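Local coordinates for protein pectate lyase (Bacillus, PDB 3VMV) that probably cleaves the polygalacturonate chains of pectin by lyase chemistry, as a secreted polysaccharide lyase family 1 enzyme, at residues F260-V265 against T287-L292. Numbering follows the deposited sequence.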
ATOM      1  N   PHE A 260     -13.426 -14.867  15.852  1.00 16.83           N
ATOM      2  CA  PHE A 260     -14.152 -13.779  15.213  1.00 15.83           C
ATOM      3  C   PHE A 260     -14.725 -14.244  13.861  1.00 14.64           C
ATOM      4  O   PHE A 260     -14.063 -14.974  13.101  1.00 17.56           O
ATOM      5  CB  PHE A 260     -13.201 -12.583  15.019  1.00 15.27           C
ATOM      6  CG  PHE A 260     -13.882 -11.236  14.999  1.00 14.77           C
ATOM      7  CD1 PHE A 260     -13.788 -10.388  16.096  1.00 16.04           C
ATOM      8  CD2 PHE A 260     -14.565 -10.792  13.869  1.00 14.31           C
ATOM      9  CE1 PHE A 260     -14.406  -9.147  16.097  1.00 14.24           C
ATOM     10  CE2 PHE A 260     -15.208  -9.547  13.870  1.00 15.38           C
ATOM     11  CZ  PHE A 260     -15.135  -8.728  15.002  1.00 14.69           C
ATOM     12  N   ILE A 261     -15.936 -13.825  13.540  1.00 15.01           N
ATOM     13  CA  ILE A 261     -16.508 -14.156  12.236  1.00 14.38           C
ATOM     14  C   ILE A 261     -15.684 -13.562  11.097  1.00 15.21           C
ATOM     15  O   ILE A 261     -15.496 -12.362  11.049  1.00 13.27           O
ATOM     16  CB  ILE A 261     -17.969 -13.629  12.143  1.00 16.53           C
ATOM     17  CG1 ILE A 261     -18.843 -14.391  13.139  1.00 20.53           C
ATOM     18  CG2 ILE A 261     -18.500 -13.735  10.707  1.00 18.67           C
ATOM     19  CD1 ILE A 261     -20.240 -13.825  13.257  1.00 26.68           C
ATOM     20  N   LYS A 262     -15.226 -14.413  10.175  1.00 13.07           N
ATOM     21  CA  LYS A 262     -14.363 -13.949   9.082  1.00 13.88           C
ATOM     22  C   LYS A 262     -15.143 -13.111   8.078  1.00 14.80           C
ATOM     23  O   LYS A 262     -16.130 -13.565   7.524  1.00 18.37           O
ATOM     24  CB  LYS A 262     -13.714 -15.137   8.386  1.00 14.12           C
ATOM     25  CG  LYS A 262     -12.588 -15.751   9.206  1.00 15.37           C
ATOM     26  CD  LYS A 262     -12.109 -17.028   8.548  1.00 23.26           C
ATOM     27  CE  LYS A 262     -10.750 -17.458   9.028  1.00 26.53           C
ATOM     28  NZ  LYS A 262     -10.399 -18.641   8.159  1.00 23.98           N
ATOM     29  N   GLY A 263     -14.710 -11.873   7.884  1.00 13.08           N
ATOM     30  CA  GLY A 263     -15.532 -10.916   7.157  1.00 12.92           C
ATOM     31  C   GLY A 263     -14.729  -9.684   6.809  1.00 12.30           C
ATOM     32  O   GLY A 263     -13.511  -9.723   6.659  1.00 13.25           O
ATOM     33  N   PRO A 264     -15.410  -8.543   6.681  1.00  9.82           N
ATOM     34  CA  PRO A 264     -14.780  -7.339   6.137  1.00 10.05           C
ATOM     35  C   PRO A 264     -13.847  -6.622   7.123  1.00 10.09           C
ATOM     36  O   PRO A 264     -12.935  -5.911   6.696  1.00 10.07           O
ATOM     37  CB  PRO A 264     -15.985  -6.456   5.760  1.00 10.54           C
ATOM     38  CG  PRO A 264     -17.075  -6.901   6.723  1.00 12.18           C
ATOM     39  CD  PRO A 264     -16.851  -8.377   6.937  1.00 13.17           C
ATOM     40  N   VAL A 265     -14.120  -6.788   8.405  1.00 11.16           N
ATOM     41  CA  VAL A 265     -13.290  -6.214   9.454  1.00 10.95           C
ATOM     42  C   VAL A 265     -13.415  -7.059  10.707  1.00 10.92           C
ATOM     43  O   VAL A 265     -14.455  -7.679  10.932  1.00 12.22           O
ATOM     44  CB  VAL A 265     -13.687  -4.715   9.703  1.00 13.98           C
ATOM     45  CG1 VAL A 265     -15.098  -4.586  10.196  1.00 17.73           C
ATOM     46  CG2 VAL A 265     -12.679  -4.009  10.641  1.00 12.36           C
ATOM     47  N   THR A 287     -21.813  -9.999   2.253  1.00 11.19           N
ATOM     48  CA  THR A 287     -20.641  -9.859   3.100  1.00 10.78           C
ATOM     49  C   THR A 287     -21.087  -9.839   4.552  1.00 14.14           C
ATOM     50  O   THR A 287     -21.923  -9.004   4.917  1.00 15.60           O
ATOM     51  CB  THR A 287     -19.975  -8.506   2.787  1.00 11.48           C
ATOM     52  OG1 THR A 287     -19.341  -8.552   1.492  1.00 11.07           O
ATOM     53  CG2 THR A 287     -18.865  -8.175   3.813  1.00 13.32           C
ATOM     54  N   PRO A 288     -20.576 -10.764   5.382  1.00 12.34           N
ATOM     55  CA  PRO A 288     -21.053 -10.834   6.777  1.00 14.04           C
ATOM     56  C   PRO A 288     -20.872  -9.482   7.468  1.00 13.81           C
ATOM     57  O   PRO A 288     -19.778  -8.902   7.411  1.00 14.63           O
ATOM     58  CB  PRO A 288     -20.086 -11.828   7.433  1.00 19.20           C
ATOM     59  CG  PRO A 288     -19.599 -12.678   6.322  1.00 18.30           C
ATOM     60  CD  PRO A 288     -19.574 -11.803   5.078  1.00 17.01           C
ATOM     61  N   ASN A 289     -21.931  -8.975   8.108  1.00 12.86           N
ATOM     62  CA  ASN A 289     -21.772  -7.679   8.735  1.00 14.07           C
ATOM     63  C   ASN A 289     -22.674  -7.412   9.937  1.00 15.78           C
ATOM     64  O   ASN A 289     -22.391  -6.478  10.719  1.00 17.22           O
ATOM     65  CB  ASN A 289     -21.969  -6.549   7.713  1.00 15.73           C
ATOM     66  CG  ASN A 289     -23.399  -6.435   7.239  1.00 17.54           C
ATOM     67  OD1 ASN A 289     -24.172  -5.624   7.748  1.00 21.79           O
ATOM     68  ND2 ASN A 289     -23.761  -7.233   6.247  1.00 16.69           N
ATOM     69  N   SER A 290     -23.743  -8.188  10.083  1.00 15.49           N
ATOM     70  CA  SER A 290     -24.698  -7.890  11.173  1.00 17.82           C
ATOM     71  C   SER A 290     -24.122  -8.037  12.584  1.00 19.74           C
ATOM     72  O   SER A 290     -24.644  -7.475  13.550  1.00 22.55           O
ATOM     73  CB  SER A 290     -25.963  -8.722  11.000  1.00 19.41           C
ATOM     74  OG  SER A 290     -25.693 -10.095  11.227  1.00 27.27           O
ATOM     75  N   HIS A 291     -23.028  -8.771  12.695  1.00 17.49           N
ATOM     76  CA  HIS A 291     -22.363  -9.012  13.961  1.00 15.99           C
ATOM     77  C   HIS A 291     -21.481  -7.868  14.393  1.00 15.41           C
ATOM     78  O   HIS A 291     -20.957  -7.880  15.523  1.00 18.27           O
ATOM     79  CB  HIS A 291     -21.495 -10.263  13.832  1.00 16.69           C
ATOM     80  CG  HIS A 291     -20.441 -10.150  12.785  1.00 18.16           C
ATOM     81  ND1 HIS A 291     -20.737 -10.204  11.437  1.00 19.07           N
ATOM     82  CD2 HIS A 291     -19.109  -9.948  12.878  1.00 14.84           C
ATOM     83  CE1 HIS A 291     -19.632 -10.047  10.745  1.00 14.25           C
ATOM     84  NE2 HIS A 291     -18.620  -9.900  11.590  1.00 13.36           N
ATOM     85  N   LEU A 292     -21.260  -6.907  13.493  1.00 15.96           N
ATOM     86  CA  LEU A 292     -20.308  -5.800  13.733  1.00 14.04           C
ATOM     87  C   LEU A 292     -20.881  -4.610  14.530  1.00 17.08           C
ATOM     88  O   LEU A 292     -22.052  -4.210  14.346  1.00 20.47           O
ATOM     89  CB  LEU A 292     -19.789  -5.267  12.408  1.00 15.60           C
ATOM     90  CG  LEU A 292     -18.971  -6.289  11.647  1.00 14.90           C
ATOM     91  CD1 LEU A 292     -18.669  -5.737  10.220  1.00 17.26           C
ATOM     92  CD2 LEU A 292     -17.684  -6.587  12.405  1.00 16.77           C
TER
HETATM   93  O   HOH W   1     -16.079  -9.774  10.255  1.00 13.93           O
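H291 slots its imidazole between I261 of the facing loop and L292 of its own, at one end of the parallel beta-helix characteristic of polysaccharide lyase family 1. Residues 260-265 lead into strand 265-266, whereas 287-292 follow strand 283-285, so the contact joins two loops of this end of the coil.

The evidence for a CH-pi contact is that I261 CB stands 4.0 Å from the centroid of the H291 ring and 18° off its normal; I261 CD1 covers the CG side of the same face. L292 CG lies over the opposite face, displaced toward the rim. A chi1 of 60°, with H291 CG between its own backbone N and carbonyl carbon, carries the imidazole out between I261 and L292. There the side chain of F260 runs at about a right angle to it, F260 CE2 approaching H291 CD2 at 4.0 Å.

One water hydrogen-bonds to H291 NE2 at 2.9 Å, in the imidazole plane and also in that of the F260 ring, at its edge. It donates to I261 O and V265 O, joining two carbonyls of residues 260-265 to the histidine of the other loop.

On the L292 side of the histidine the packing is aliphatic. L292 CD1 meets V265 CG1 at 3.8 Å and also touches P264, while CD2 comes near the edge of the F260 ring. T287 CG2 packs against the P264 ring, 3.6 Å from P264 CG; F246 and V249 of strand 245-249 also pack on this proline. The type I turn 289-292 closes through L292 N to N289 O, and N289 ND2 reaches back to T287 O, nearly straight at 173°. P288 CB touches I261 CG2 at 4.1 Å, and P288 O, buried without a hydrogen-bond partner in the model, lies 3.0 Å from P264 CD.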